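PDB 5ZX1: ENT from Trypanosoma brucei brucei, which is of unconfirmed function but contains an all-helical ENT domain, the part present here, and is probably linked to transcription. Local coordinates for residues G58-T61 / K62-R66; S101-L104 / K105-Q108. All blocks are in the same frame, centred on the assembly; numbering follows the deposited sequence.

How the contacts relate
Both contacts are local and sit where one helix gives way to the next in this all-helical ENT domain. Contact 1 comes first along the chain: residues 58-61 lie in the loop after helix 30-56, and residues 62-66 begin helix 62-74. Contact 2 follows in series. Ser-101 ends helix 93-101, residues 102-104 turn away from it, and residues 105-108 lead into the short helix 107-110. The contact centres lie about 19 Å apart. The nearest atoms are about 9 Å apart, so the two do not touch. Helix 30-56 is their common neighbour: contact 1 rests on Leu-52 and Ser-56, contact 2 on Met-54 and His-55. A helix start and a 3-10 turn thus both pack near the C-terminal end of helix 30-56.

Contact 1. Residues G58-T61 / K62-R66; sequences GKLT and KQQRR
Thr-61 and Arg-65 are joined by the first backbone bond of the helix, with Arg-65 N 2.8 Å from Thr-61 O. Thr-61 and Gln-64 add two reciprocal bonds. Gln-64 N donates to Thr-61 OG1 at 3.1 Å and 164°. In return Thr-61 N donates to Gln-64 OE1 at 3.0 Å, from above the amide carbonyl plane. The hydroxyl can turn in because OG1 stands between the backbone N and the carbonyl carbon (chi1 69°). The Gln-64 chain crosses it at a slant, with CG 3.3 Å from Thr-61 OG1. Thr-61 CG2 lies 3.7 Å from Gln-64 OE1. These two bonds fix the rotation of both side chains. Leu-60 is buried and packs on Leu-52 of helix 30-56, which Gln-64 also touches. The Arg-65 chain bends at chi3 (-57°) and folds back toward the loop. Its NH1 makes a weak bond to Leu-60 O, 2.7 Å away, which lies at the edge of the guanidinium. Lys-62 CA lies over one face of that group, toward its rim. Thr-61 is thus the N-cap of helix 62-74, and its paired bonds with Gln-64 form a capping box.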
# COMPACT_ATOMS: atom_id res chain seq x y z
N GLY A 58 -7.17 -4.10 7.55
CA GLY A 58 -6.98 -2.70 7.90
C GLY A 58 -6.32 -2.42 9.24
O GLY A 58 -5.82 -1.31 9.46
N LYS A 59 -6.34 -3.41 10.15
CA LYS A 59 -5.75 -3.22 11.48
C LYS A 59 -4.31 -3.76 11.50
O LYS A 59 -4.09 -4.97 11.62
CB LYS A 59 -6.64 -3.87 12.54
CG LYS A 59 -5.93 -4.21 13.85
CD LYS A 59 -5.73 -2.97 14.71
CE LYS A 59 -4.51 -3.13 15.63
NZ LYS A 59 -3.69 -1.89 15.71
N LEU A 60 -3.34 -2.85 11.37
CA LEU A 60 -1.98 -3.21 10.93
C LEU A 60 -1.04 -3.72 12.04
O LEU A 60 -0.98 -3.12 13.11
CB LEU A 60 -1.34 -1.99 10.27
CG LEU A 60 -1.95 -1.40 9.00
CD1 LEU A 60 -1.15 -0.18 8.61
CD2 LEU A 60 -1.93 -2.40 7.86
N THR A 61 -0.29 -4.79 11.76
CA THR A 61 0.69 -5.28 12.72
C THR A 61 1.83 -4.28 12.87
O THR A 61 1.99 -3.38 12.04
CB THR A 61 1.28 -6.65 12.30
OG1 THR A 61 2.10 -6.48 11.14
CG2 THR A 61 0.19 -7.67 11.99
N LYS A 62 2.62 -4.43 13.93
CA LYS A 62 3.81 -3.60 14.14
C LYS A 62 4.77 -3.67 12.93
O LYS A 62 5.33 -2.67 12.51
CB LYS A 62 4.53 -4.03 15.43
CG LYS A 62 5.80 -3.23 15.76
CD LYS A 62 6.57 -3.89 16.88
CE LYS A 62 7.24 -5.18 16.40
NZ LYS A 62 7.94 -5.90 17.52
N GLN A 63 4.94 -4.86 12.37
CA GLN A 63 5.81 -5.01 11.21
C GLN A 63 5.22 -4.22 10.05
O GLN A 63 5.91 -3.44 9.39
CB GLN A 63 5.98 -6.49 10.83
CG GLN A 63 6.74 -6.69 9.53
CD GLN A 63 7.23 -8.13 9.35
OE1 GLN A 63 8.16 -8.58 10.01
NE2 GLN A 63 6.61 -8.84 8.43
N GLN A 64 3.92 -4.39 9.81
CA GLN A 64 3.29 -3.72 8.68
C GLN A 64 3.36 -2.21 8.86
O GLN A 64 3.61 -1.48 7.89
CB GLN A 64 1.85 -4.20 8.51
CG GLN A 64 1.78 -5.62 8.00
CD GLN A 64 0.42 -6.27 8.20
OE1 GLN A 64 -0.44 -5.74 8.93
NE2 GLN A 64 0.21 -7.41 7.57
N ARG A 65 3.18 -1.74 10.09
CA ARG A 65 3.30 -0.30 10.35
C ARG A 65 4.72 0.17 10.04
O ARG A 65 4.94 1.22 9.43
CB ARG A 65 2.94 0.04 11.80
CG ARG A 65 1.47 -0.15 12.12
CD ARG A 65 1.06 0.56 13.42
NE ARG A 65 1.87 0.13 14.57
CZ ARG A 65 1.75 -1.06 15.18
NH1 ARG A 65 0.86 -1.96 14.76
NH2 ARG A 65 2.54 -1.36 16.21
N ARG A 66 5.69 -0.64 10.45
CA ARG A 66 7.09 -0.28 10.23
C ARG A 66 7.46 -0.30 8.76
O ARG A 66 8.37 0.42 8.34
CB ARG A 66 8.01 -1.23 11.00
CG ARG A 66 7.86 -1.10 12.49
CD ARG A 66 8.99 -1.80 13.23
NE ARG A 66 8.97 -1.47 14.65
CZ ARG A 66 9.64 -2.13 15.58
NH1 ARG A 66 10.40 -3.16 15.23
NH2 ARG A 66 9.55 -1.75 16.85

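Contact 2. Residues S101-L104 / K105-Q108; sequences SGVL and KRRQ
A tight 3-10 turn carries the chain from Val-103 through Lys-105 and links helix 93-101 to the short, weakly bonded helix 107-110. Two backbone bonds define it. Lys-105 N donates to Gly-102 O at 3.1 Å, and Arg-106 N donates to Val-103 O at 3.0 Å. Beside them, Lys-105 CB lies 3.5 Å from Gly-102 O. Gly-102 leaves the helical backbone with a positive phi of 71°, a value that favours glycine. Just before it, Ser-101 OG accepts from Val-103 N at 3.2 Å, an ST turn at the end of helix 93-101. Ser-101 OG also bonds to Val-98 O.

Leu-104 and Arg-107 carry the main side-chain contact. Methyl CD2 of Leu-104 lies over one face of the Arg-107 guanidinium, toward its rim, 3.4 Å from Arg-107 NH1. Both side chains also touch His-55 of helix 30-56, and Leu-104 reaches Met-54 as well. A water accepts from Arg-107 N and donates to Leu-104 O, bridging the two backbone groups. Val-103 CG1 meets Arg-106 NH2 obliquely at 4.0 Å. The Arg-106 chain bends at chi3 (-71°), which turns its guanidinium back over the Val-103 side of the turn. Its NH1 forms a salt bridge with Asp-109, further along the chain.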
# COMPACT_ATOMS: atom_id res chain seq x y z
N SER A 101 -13.26 -12.05 2.54
CA SER A 101 -13.31 -13.43 2.05
C SER A 101 -12.42 -14.39 2.85
O SER A 101 -12.73 -15.59 2.96
CB SER A 101 -12.91 -13.48 0.57
OG SER A 101 -11.51 -13.37 0.43
N GLY A 102 -11.32 -13.89 3.38
CA GLY A 102 -10.34 -14.73 4.04
C GLY A 102 -9.52 -15.65 3.14
O GLY A 102 -8.83 -16.54 3.64
N VAL A 103 -9.55 -15.43 1.83
CA VAL A 103 -8.80 -16.28 0.89
C VAL A 103 -7.28 -16.28 1.14
O VAL A 103 -6.60 -17.28 0.87
CB VAL A 103 -9.08 -15.89 -0.60
CG1 VAL A 103 -10.51 -16.24 -1.00
CG2 VAL A 103 -8.80 -14.42 -0.86
N LEU A 104 -6.74 -15.18 1.66
CA LEU A 104 -5.29 -15.08 1.85
C LEU A 104 -4.82 -15.93 3.03
O LEU A 104 -3.64 -16.23 3.15
CB LEU A 104 -4.86 -13.63 2.02
CG LEU A 104 -4.88 -12.95 0.66
CD1 LEU A 104 -4.58 -11.46 0.75
CD2 LEU A 104 -3.91 -13.67 -0.29
N LYS A 105 -5.76 -16.33 3.88
CA LYS A 105 -5.48 -17.24 4.98
C LYS A 105 -5.63 -18.70 4.57
O LYS A 105 -5.39 -19.59 5.37
CB LYS A 105 -6.42 -16.90 6.15
CG LYS A 105 -6.29 -15.45 6.60
CD LYS A 105 -7.44 -15.00 7.49
CE LYS A 105 -7.19 -13.58 8.00
NZ LYS A 105 -8.18 -13.16 9.05
N ARG A 106 -6.00 -18.94 3.31
CA ARG A 106 -6.35 -20.27 2.80
C ARG A 106 -5.51 -20.71 1.60
O ARG A 106 -5.98 -21.53 0.81
CB ARG A 106 -7.82 -20.32 2.34
CG ARG A 106 -8.87 -20.58 3.37
CD ARG A 106 -10.08 -21.25 2.71
NE ARG A 106 -10.86 -20.38 1.83
CZ ARG A 106 -11.21 -20.69 0.58
NH1 ARG A 106 -10.81 -21.84 0.04
NH2 ARG A 106 -11.94 -19.85 -0.14
N ARG A 107 -4.33 -20.13 1.43
CA ARG A 107 -3.57 -20.26 0.18
C ARG A 107 -3.43 -21.68 -0.35
O ARG A 107 -3.33 -21.90 -1.55
CB ARG A 107 -2.17 -19.66 0.34
CG ARG A 107 -2.15 -18.17 0.50
CD ARG A 107 -0.79 -17.63 0.11
NE ARG A 107 -0.58 -16.29 0.65
CZ ARG A 107 -0.73 -15.17 -0.04
NH1 ARG A 107 -1.11 -15.21 -1.31
NH2 ARG A 107 -0.52 -14.00 0.55
N GLN A 108 -3.43 -22.65 0.56
CA GLN A 108 -3.30 -24.06 0.19
C GLN A 108 -4.49 -24.56 -0.64
O GLN A 108 -4.34 -25.45 -1.47
CB GLN A 108 -3.12 -24.92 1.44
CG GLN A 108 -4.29 -24.86 2.44
CD GLN A 108 -4.30 -23.58 3.29
OE1 GLN A 108 -3.34 -22.79 3.27
NE2 GLN A 108 -5.39 -23.38 4.03
O HOH W 1 -12.05 -18.49 2.81
O HOH W 2 -2.69 -18.93 3.86